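Local atomic coordinates of toxin protein (Yersinia entomophaga, PDB entry 6AQK), a protein that probably acts as a toxin that transfers ADP-ribose to a target, as the C-terminal ADP-ribosyltransferase domain of an RHS-repeat protein. Residues Ile48-Ala59 with Ile72-Gln81. Residues are numbered along the deposited sequence; the frame is centred on the assembly and turned at random.
Sequences IIDMDNFISKWA and ISHDKFIEVQ. With PT (platinum (II) ion), chain D.
Phe77 is a knob from helix 74-81 set into a hole formed by Met51, Phe54, Ile55 and Trp58 of helix 51-59. With CG anti to its backbone N (chi1 175°), its ring reaches across to helix 51-59. Met51 CG lies over one face toward the rim, while Ile48 CD1 meets the ring edge 3.7 Å from Phe77 CZ. The Phe54 ring is turned at 71° to that of Phe77, with Phe54 CD2 3.4 Å from Phe77 CE1. Trp58 directs its six-membered edge at the backbone of helix 74-81, placing CZ3 3.4 Å from Phe77 CA; over one indole face, Ile72 CD1 stands 3.6 Å from the centroid of the five-membered ring in a CH-pi contact. Trp58 NE1 is tied to Tyr29 O, and Phe33 of helix 27-39 packs edge-to-face on both Phe54 and Trp58. At one end of the contact a platinum(II) ion bridges the helices, bound by Met51 SD at 2.1 Å and His74 ND1 at 2.4 Å. Ser73 OG caps helix 74-81 through Lys76 N. The whole is a near-perpendicular helix-helix packing, crossing at 91°, within the N-terminal helical part of the toxin domain, with a Met-His platinum site, probably from heavy-atom derivatisation rather than native function.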
# COMPACT_ATOMS: atom_id res chain seq x y z
N ILE A 48 8.39 19.63 4.12
CA ILE A 48 9.64 19.01 4.52
C ILE A 48 10.63 20.12 4.86
O ILE A 48 11.13 20.77 3.98
CB ILE A 48 10.22 18.07 3.43
CG1 ILE A 48 9.19 16.96 3.16
CG2 ILE A 48 11.60 17.54 3.84
CD1 ILE A 48 9.44 16.14 1.92
N ILE A 49 10.93 20.32 6.14
CA ILE A 49 11.68 21.51 6.59
C ILE A 49 13.19 21.30 6.42
O ILE A 49 13.87 22.13 5.84
CB ILE A 49 11.28 21.90 8.03
CG1 ILE A 49 9.76 22.13 8.12
CG2 ILE A 49 12.04 23.12 8.53
CD1 ILE A 49 9.16 23.07 7.07
N ASP A 50 13.69 20.16 6.88
CA ASP A 50 15.09 19.79 6.73
C ASP A 50 15.34 18.93 5.46
O ASP A 50 15.53 17.72 5.59
CB ASP A 50 15.56 19.06 8.01
CG ASP A 50 17.08 18.89 8.10
OD1 ASP A 50 17.80 19.19 7.12
OD2 ASP A 50 17.54 18.43 9.18
N MET A 51 15.37 19.61 4.30
CA MET A 51 15.73 19.05 2.95
C MET A 51 16.94 18.10 3.04
O MET A 51 16.95 16.97 2.52
CB MET A 51 16.07 20.21 1.94
CG MET A 51 15.58 20.10 0.48
SD MET A 51 15.62 21.63 -0.61
CE MET A 51 14.40 22.59 0.31
N ASP A 52 17.98 18.54 3.72
CA ASP A 52 19.27 17.85 3.61
C ASP A 52 19.22 16.54 4.32
O ASP A 52 19.76 15.53 3.86
CB ASP A 52 20.36 18.69 4.26
CG ASP A 52 20.22 20.14 3.93
OD1 ASP A 52 20.55 20.50 2.78
OD2 ASP A 52 19.73 20.90 4.81
N ASN A 53 18.60 16.55 5.49
CA ASN A 53 18.44 15.33 6.21
C ASN A 53 17.48 14.38 5.46
O ASN A 53 17.69 13.17 5.49
CB ASN A 53 17.93 15.52 7.66
CG ASN A 53 18.12 14.27 8.46
OD1 ASN A 53 19.19 13.66 8.37
ND2 ASN A 53 17.06 13.79 9.17
N PHE A 54 16.41 14.93 4.88
CA PHE A 54 15.46 14.09 4.15
C PHE A 54 16.18 13.38 3.00
O PHE A 54 16.11 12.13 2.81
CB PHE A 54 14.27 14.91 3.66
CG PHE A 54 13.26 14.08 2.94
CD1 PHE A 54 12.28 13.41 3.65
CD2 PHE A 54 13.38 13.86 1.58
CE1 PHE A 54 11.39 12.58 2.97
CE2 PHE A 54 12.51 12.99 0.91
CZ PHE A 54 11.53 12.39 1.61
N ILE A 55 16.90 14.16 2.22
CA ILE A 55 17.58 13.63 1.06
C ILE A 55 18.53 12.54 1.44
O ILE A 55 18.57 11.48 0.79
CB ILE A 55 18.24 14.77 0.23
CG1 ILE A 55 17.13 15.57 -0.47
CG2 ILE A 55 19.18 14.21 -0.81
CD1 ILE A 55 17.51 16.99 -0.89
N SER A 56 19.27 12.76 2.53
CA SER A 56 20.22 11.79 3.01
C SER A 56 19.60 10.39 3.36
O SER A 56 20.04 9.31 2.92
CB SER A 56 20.98 12.39 4.19
OG SER A 56 21.86 11.40 4.67
N LYS A 57 18.50 10.45 4.10
CA LYS A 57 17.73 9.27 4.43
C LYS A 57 17.14 8.62 3.18
O LYS A 57 17.21 7.41 3.01
CB LYS A 57 16.57 9.68 5.37
CG LYS A 57 15.76 8.51 5.93
CD LYS A 57 16.68 7.46 6.58
CE LYS A 57 16.17 7.05 7.94
NZ LYS A 57 17.24 6.30 8.63
N TRP A 58 16.54 9.45 2.33
CA TRP A 58 15.95 8.96 1.09
C TRP A 58 17.00 8.19 0.27
O TRP A 58 16.74 7.06 -0.21
CB TRP A 58 15.37 10.15 0.32
CG TRP A 58 14.69 9.81 -0.96
CD1 TRP A 58 14.10 8.61 -1.32
CD2 TRP A 58 14.52 10.70 -2.04
NE1 TRP A 58 13.57 8.73 -2.61
CE2 TRP A 58 13.82 10.01 -3.05
CE3 TRP A 58 14.89 12.03 -2.25
CZ2 TRP A 58 13.54 10.61 -4.30
CZ3 TRP A 58 14.63 12.60 -3.44
CH2 TRP A 58 13.94 11.90 -4.47
N ALA A 59 18.20 8.76 0.15
CA ALA A 59 19.28 8.11 -0.65
C ALA A 59 19.64 6.74 -0.06
O ALA A 59 19.80 5.73 -0.78
CB ALA A 59 20.50 9.03 -0.75
N ILE A 72 19.70 10.02 -6.59
CA ILE A 72 18.93 10.81 -5.64
C ILE A 72 19.73 12.10 -5.33
O ILE A 72 20.91 12.03 -5.02
CB ILE A 72 18.53 9.99 -4.39
CG1 ILE A 72 17.30 9.15 -4.70
CG2 ILE A 72 18.24 10.90 -3.19
CD1 ILE A 72 16.97 8.12 -3.66
N SER A 73 19.06 13.24 -5.41
CA SER A 73 19.66 14.57 -5.42
C SER A 73 18.57 15.61 -5.16
O SER A 73 17.39 15.27 -5.14
CB SER A 73 20.26 14.86 -6.81
OG SER A 73 19.21 14.92 -7.77
N HIS A 74 18.95 16.88 -5.07
CA HIS A 74 17.99 17.91 -4.82
C HIS A 74 17.05 18.01 -5.99
O HIS A 74 15.85 18.20 -5.79
CB HIS A 74 18.67 19.27 -4.52
CG HIS A 74 17.83 20.45 -4.90
ND1 HIS A 74 16.92 21.02 -4.04
CD2 HIS A 74 17.76 21.17 -6.04
CE1 HIS A 74 16.32 22.04 -4.64
NE2 HIS A 74 16.82 22.15 -5.86
N ASP A 75 17.57 17.87 -7.23
CA ASP A 75 16.70 17.86 -8.45
C ASP A 75 15.67 16.72 -8.43
O ASP A 75 14.51 16.89 -8.84
CB ASP A 75 17.49 17.69 -9.76
CG ASP A 75 18.42 18.88 -10.05
OD1 ASP A 75 18.15 19.99 -9.55
OD2 ASP A 75 19.42 18.69 -10.77
N LYS A 76 16.11 15.54 -8.02
CA LYS A 76 15.21 14.44 -8.03
C LYS A 76 14.19 14.68 -6.89
O LYS A 76 12.98 14.37 -7.05
CB LYS A 76 15.98 13.14 -7.93
CG LYS A 76 15.24 11.91 -8.33
CD LYS A 76 15.00 11.91 -9.81
CE LYS A 76 14.32 10.63 -10.23
NZ LYS A 76 14.18 10.56 -11.70
N PHE A 77 14.65 15.32 -5.81
CA PHE A 77 13.78 15.66 -4.69
C PHE A 77 12.64 16.53 -5.18
O PHE A 77 11.47 16.29 -4.88
CB PHE A 77 14.54 16.38 -3.54
CG PHE A 77 13.63 16.84 -2.42
CD1 PHE A 77 13.26 15.98 -1.42
CD2 PHE A 77 13.11 18.12 -2.41
CE1 PHE A 77 12.36 16.38 -0.42
CE2 PHE A 77 12.23 18.54 -1.43
CZ PHE A 77 11.85 17.66 -0.42
N ILE A 78 13.00 17.57 -5.93
CA ILE A 78 11.98 18.50 -6.44
C ILE A 78 11.03 17.83 -7.42
O ILE A 78 9.82 18.07 -7.35
CB ILE A 78 12.62 19.79 -7.04
CG1 ILE A 78 13.34 20.57 -5.93
CG2 ILE A 78 11.54 20.66 -7.68
CD1 ILE A 78 12.44 21.11 -4.82
N GLU A 79 11.56 16.97 -8.28
CA GLU A 79 10.73 16.27 -9.24
C GLU A 79 9.65 15.37 -8.55
O GLU A 79 8.44 15.41 -8.91
CB GLU A 79 11.60 15.50 -10.20
CG GLU A 79 10.91 14.72 -11.32
CD GLU A 79 11.85 13.67 -11.93
OE1 GLU A 79 13.08 13.79 -11.84
OE2 GLU A 79 11.36 12.69 -12.50
N VAL A 80 10.11 14.57 -7.59
CA VAL A 80 9.26 13.62 -6.89
C VAL A 80 8.19 14.38 -6.08
O VAL A 80 7.02 14.06 -6.16
CB VAL A 80 10.07 12.62 -6.08
CG1 VAL A 80 9.10 11.80 -5.16
CG2 VAL A 80 10.93 11.74 -7.00
N GLN A 81 8.59 15.42 -5.34
CA GLN A 81 7.65 16.23 -4.56
C GLN A 81 6.54 16.85 -5.43
O GLN A 81 5.37 16.78 -5.10
CB GLN A 81 8.43 17.29 -3.73
CG GLN A 81 7.59 18.10 -2.80
CD GLN A 81 8.37 19.18 -2.11
OE1 GLN A 81 9.00 19.99 -2.79
NE2 GLN A 81 8.40 19.15 -0.75
PT PT D . 17.34 20.95 -1.70